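Local coordinates for protein kirola (PDB 4IGV) that is a kiwifruit allergen of the ripening-related, Bet v 1-like proteins and probably binds small hydrophobic ligands, at residues A[8-13]-A[113-118]; A[16-21]-A[105-110]. All coordinates share one frame; numbering follows the deposited sequence.

Contact 1 (A[8-13]-A[113-118])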
# COMPACT_ATOMS: atom_id res chain seq x y z
N VAL A 8 1.35 11.61 4.72
CA VAL A 8 1.72 10.65 5.73
C VAL A 8 0.53 10.46 6.68
O VAL A 8 -0.07 11.42 7.19
CB VAL A 8 2.93 11.11 6.56
CG1 VAL A 8 3.26 10.06 7.67
CG2 VAL A 8 4.16 11.44 5.67
N LYS A 9 0.23 9.21 6.97
CA LYS A 9 -0.79 8.89 7.99
C LYS A 9 -0.36 7.67 8.78
O LYS A 9 -0.04 6.64 8.19
CB LYS A 9 -2.17 8.61 7.39
CG LYS A 9 -3.29 8.46 8.43
CD LYS A 9 -3.77 9.82 8.93
CE LYS A 9 -5.27 9.88 9.36
NZ LYS A 9 -5.68 8.94 10.43
N GLN A 10 -0.38 7.82 10.12
CA GLN A 10 -0.04 6.76 11.06
C GLN A 10 -1.29 6.35 11.77
O GLN A 10 -1.97 7.19 12.33
CB GLN A 10 0.98 7.22 12.07
CG GLN A 10 1.42 6.13 13.06
CD GLN A 10 2.57 6.56 13.95
OE1 GLN A 10 2.73 7.74 14.28
NE2 GLN A 10 3.41 5.60 14.33
N VAL A 11 -1.53 5.06 11.79
CA VAL A 11 -2.58 4.58 12.63
C VAL A 11 -2.15 3.46 13.53
O VAL A 11 -1.36 2.57 13.15
CB VAL A 11 -3.80 4.16 11.85
CG1 VAL A 11 -4.51 5.37 11.25
CG2 VAL A 11 -3.38 3.15 10.82
N GLU A 12 -2.65 3.47 14.76
CA GLU A 12 -2.42 2.40 15.70
C GLU A 12 -3.34 1.25 15.37
O GLU A 12 -4.54 1.44 15.10
CB GLU A 12 -2.66 2.80 17.15
CG GLU A 12 -2.67 1.61 18.14
CD GLU A 12 -1.31 1.27 18.74
OE1 GLU A 12 -0.39 2.10 18.63
OE2 GLU A 12 -1.15 0.16 19.29
N ILE A 13 -2.76 0.07 15.45
CA ILE A 13 -3.50 -1.14 15.12
C ILE A 13 -3.69 -2.01 16.30
O ILE A 13 -2.94 -1.95 17.28
CB ILE A 13 -2.86 -1.91 13.93
CG1 ILE A 13 -1.42 -2.28 14.19
CG2 ILE A 13 -2.91 -1.05 12.69
CD1 ILE A 13 -0.90 -3.25 13.16
N SER A 113 1.83 0.10 15.26
CA SER A 113 1.25 1.05 14.34
C SER A 113 1.74 0.84 12.93
O SER A 113 2.78 0.21 12.70
CB SER A 113 1.51 2.46 14.77
OG SER A 113 2.89 2.71 14.69
N VAL A 114 0.99 1.37 11.98
CA VAL A 114 1.33 1.34 10.56
C VAL A 114 1.36 2.75 10.03
O VAL A 114 0.39 3.51 10.26
CB VAL A 114 0.27 0.47 9.80
CG1 VAL A 114 0.61 0.42 8.29
CG2 VAL A 114 0.16 -0.93 10.41
N THR A 115 2.45 3.12 9.39
CA THR A 115 2.55 4.41 8.80
C THR A 115 2.57 4.26 7.29
O THR A 115 3.39 3.52 6.73
CB THR A 115 3.83 5.11 9.25
OG1 THR A 115 3.76 5.30 10.66
CG2 THR A 115 3.92 6.53 8.62
N TRP A 116 1.67 5.00 6.65
CA TRP A 116 1.57 5.05 5.18
C TRP A 116 2.15 6.40 4.72
O TRP A 116 1.73 7.45 5.24
CB TRP A 116 0.08 4.97 4.79
CG TRP A 116 -0.52 3.64 5.01
CD1 TRP A 116 -1.19 3.24 6.11
CD2 TRP A 116 -0.61 2.56 4.07
NE1 TRP A 116 -1.61 1.93 5.96
CE2 TRP A 116 -1.32 1.53 4.69
CE3 TRP A 116 -0.25 2.42 2.75
CZ2 TRP A 116 -1.59 0.32 4.05
CZ3 TRP A 116 -0.50 1.23 2.11
CH2 TRP A 116 -1.22 0.21 2.75
N THR A 117 3.10 6.37 3.81
CA THR A 117 3.67 7.55 3.25
C THR A 117 3.55 7.51 1.75
O THR A 117 3.97 6.52 1.13
CB THR A 117 5.15 7.73 3.69
OG1 THR A 117 5.28 7.77 5.08
CG2 THR A 117 5.76 9.03 3.09
N PHE A 118 3.05 8.57 1.15
CA PHE A 118 3.03 8.74 -0.29
C PHE A 118 4.00 9.83 -0.67
O PHE A 118 4.02 10.88 -0.05
CB PHE A 118 1.68 9.19 -0.82
CG PHE A 118 0.51 8.28 -0.54
CD1 PHE A 118 0.62 6.96 -0.17
CD2 PHE A 118 -0.78 8.79 -0.75
CE1 PHE A 118 -0.51 6.18 0.03
CE2 PHE A 118 -1.92 8.00 -0.53
CZ PHE A 118 -1.76 6.71 -0.19
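The indole of W116 has the carbonyl oxygen of K9 at its edge, close to the ring plane, with W116 CD1 4.1 Å from K9 O. F24 meets the indole with its plane nearly perpendicular, M134, C137 and I138 of helix 131-145 touch it, and W116 NE1 is hydrogen-bonded to T141 OG1, which satisfies the buried N-H. The second flat group, the Q10 amide, lies on the other side of the sheet. With CG anti to the backbone N and the chain extended beyond it, Q10 passes T115 OG1, 3.5 Å from Q10 CG, and donates from NE2 to S113 OG at 3.0 Å. That bond is bent, 145° at the hydrogen, and S113 OG sits 21° out of the amide plane. On the same face V8 divides its methyls: CG1 meets T115 CG2 at 3.7 Å, while V8 CG2 lies beside T117. On the side of the sheet that carries W116, V114 CG2 is 3.8 Å from both CG2 and CD1 of I13. Beneath the side chains, K9 pairs with W116 and V11 with V114, two bonds each; the W116 N to K9 O bond is 2.8 Å long and nearly straight. With strand axes at 168°, this is a regular antiparallel ladder joining the first and last strands of the Bet v 1-type sheet, with one face turned to the long C-terminal helix.

Contact 2 (A[16-21]-A[105-110])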
# COMPACT_ATOMS: atom_id res chain seq x y z
N ASP A 16 -1.28 -7.71 15.46
CA ASP A 16 0.16 -7.79 15.61
C ASP A 16 0.83 -7.17 14.41
O ASP A 16 0.60 -7.56 13.29
CB ASP A 16 0.54 -9.26 15.71
CG ASP A 16 2.00 -9.52 16.17
OD1 ASP A 16 2.91 -8.65 16.09
OD2 ASP A 16 2.23 -10.67 16.64
N GLY A 17 1.72 -6.24 14.67
CA GLY A 17 2.52 -5.63 13.64
C GLY A 17 3.37 -6.60 12.87
O GLY A 17 3.66 -6.37 11.71
N ILE A 18 3.85 -7.64 13.54
CA ILE A 18 4.67 -8.64 12.82
C ILE A 18 3.87 -9.26 11.71
O ILE A 18 4.35 -9.48 10.58
CB ILE A 18 5.28 -9.66 13.76
CG1 ILE A 18 6.22 -9.02 14.78
CG2 ILE A 18 6.07 -10.75 12.94
CD1 ILE A 18 6.56 -9.95 16.03
N VAL A 19 2.61 -9.56 11.98
CA VAL A 19 1.73 -10.14 10.98
C VAL A 19 1.40 -9.13 9.87
O VAL A 19 1.41 -9.46 8.70
CB VAL A 19 0.48 -10.71 11.64
CG1 VAL A 19 -0.34 -11.39 10.60
CG2 VAL A 19 0.87 -11.68 12.75
N PHE A 20 1.24 -7.86 10.21
CA PHE A 20 0.95 -6.87 9.22
C PHE A 20 2.09 -6.75 8.24
O PHE A 20 1.92 -6.69 7.03
CB PHE A 20 0.68 -5.54 9.93
CG PHE A 20 -0.11 -4.59 9.12
CD1 PHE A 20 -1.47 -4.51 9.26
CD2 PHE A 20 0.51 -3.79 8.14
CE1 PHE A 20 -2.23 -3.61 8.52
CE2 PHE A 20 -0.21 -2.89 7.37
CZ PHE A 20 -1.61 -2.82 7.53
N TYR A 21 3.32 -6.71 8.78
CA TYR A 21 4.47 -6.67 7.89
C TYR A 21 4.64 -7.93 7.06
O TYR A 21 5.00 -7.85 5.89
CB TYR A 21 5.75 -6.33 8.65
CG TYR A 21 6.91 -5.98 7.71
CD1 TYR A 21 6.87 -4.88 6.88
CD2 TYR A 21 8.00 -6.78 7.62
CE1 TYR A 21 7.93 -4.58 6.01
CE2 TYR A 21 9.06 -6.54 6.81
CZ TYR A 21 9.05 -5.45 5.98
OH TYR A 21 10.12 -5.18 5.14
N VAL A 105 5.91 -0.47 9.58
CA VAL A 105 5.21 -1.02 10.74
C VAL A 105 6.10 -0.90 11.97
O VAL A 105 7.24 -1.34 11.97
CB VAL A 105 4.83 -2.51 10.51
CG1 VAL A 105 3.97 -3.00 11.73
CG2 VAL A 105 4.07 -2.65 9.18
N ASP A 106 5.58 -0.27 13.02
CA ASP A 106 6.26 -0.20 14.28
C ASP A 106 5.74 -1.27 15.19
O ASP A 106 4.54 -1.29 15.50
CB ASP A 106 5.98 1.12 14.95
CG ASP A 106 6.70 2.24 14.32
OD1 ASP A 106 7.81 2.04 13.76
OD2 ASP A 106 6.17 3.38 14.44
N THR A 107 6.62 -2.17 15.61
CA THR A 107 6.31 -3.17 16.59
C THR A 107 7.36 -2.99 17.65
O THR A 107 8.37 -3.68 17.62
CB THR A 107 6.43 -4.57 15.99
OG1 THR A 107 7.80 -4.84 15.63
CG2 THR A 107 5.58 -4.69 14.77
N LYS A 108 7.18 -2.03 18.55
CA LYS A 108 8.14 -1.87 19.64
C LYS A 108 7.92 -3.00 20.64
O LYS A 108 8.86 -3.51 21.26
CB LYS A 108 8.02 -0.48 20.29
CG LYS A 108 8.49 0.69 19.39
CD LYS A 108 9.89 0.46 18.79
CE LYS A 108 10.59 1.77 18.45
NZ LYS A 108 11.90 1.59 17.73
N GLY A 109 6.67 -3.42 20.75
CA GLY A 109 6.28 -4.43 21.73
C GLY A 109 5.07 -3.89 22.45
O GLY A 109 3.99 -4.49 22.43
N GLU A 110 5.26 -2.73 23.08
CA GLU A 110 4.16 -2.04 23.72
C GLU A 110 2.93 -2.02 22.79
O GLU A 110 1.89 -2.66 23.04
CB GLU A 110 4.60 -0.62 24.08
CG GLU A 110 3.56 0.15 24.89
CD GLU A 110 4.03 1.55 25.27
OE1 GLU A 110 4.77 2.18 24.49
OE2 GLU A 110 3.64 2.01 26.36
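Helix 17-21 runs at 152° to strand 105-107, its axis 8.0 Å from the strand's, and the backbones come nearest where the CA atoms of G17 and T107 are 5.4 Å apart. There the helix offers bare backbone. T107 CG2 rests against G17 CA at 3.4 Å, and V105 CG1 lies at the same distance from G17 O. G17 has no side chain, and the T107 methyl packs directly on its backbone. In T107, chi1 of 65° places CG2 anti to the carbonyl carbon and OG1 between the backbone N and that carbon; the methyl thereby meets the helix while the hydroxyl is hydrogen-bonded to K81 NZ. V105 splits its branches in a comparable way. Its CG1 covers the first turn, and its CG2 reaches obliquely to the F20 ring, 3.9 Å from CD2, and to Y21 CB at 4.1 Å. F20 continues inward to T141 and I144 of helix 131-145, whereas the Y21 hydroxyl is hydrogen-bonded to the carbonyl of S82. The helix start is secured by its own N-cap: D16 OD1 accepts from I18 N at 2.9 Å, the N-H approaching from 50° above the carboxylate plane. The D16 carboxylate would also be expected to suit the positive end of the helix dipole. G17 N is hydrogen-bonded to N112 OD1, which ties this first turn to the start of strand 112-122. Between the two segments the contact is wholly van der Waals, methyls against backbone and rings; polar groups are satisfied at its margins, by the cap and by K81, S82 and N112, which is consistent with shape fit governing the interface itself, while hydrogen bonds at its margins help to fix the helix.

The centres of contacts 1 and 2 lie 12 Å apart, on the same side of the chain's centre. Along the chain the segments come in the order 8-13, 16-21, 105-110, 113-118, so the inner pair is enclosed by the outer one. Strand 4-12 leads into helix 17-25, and strand 96-107 turns back into strand 112-122, its neighbour in the seven-stranded sheet. The two contacts touch directly: S113 O is 2.9 Å from D106 N, a probable hydrogen bond, and V114 CG1 packs 3.5 Å from F20 CE2. Contact 1 thus joins the first and last strands of the sheet, while contact 2 seats helix 17-25 against the end of strand 96-107, as in Bet v 1-like folds.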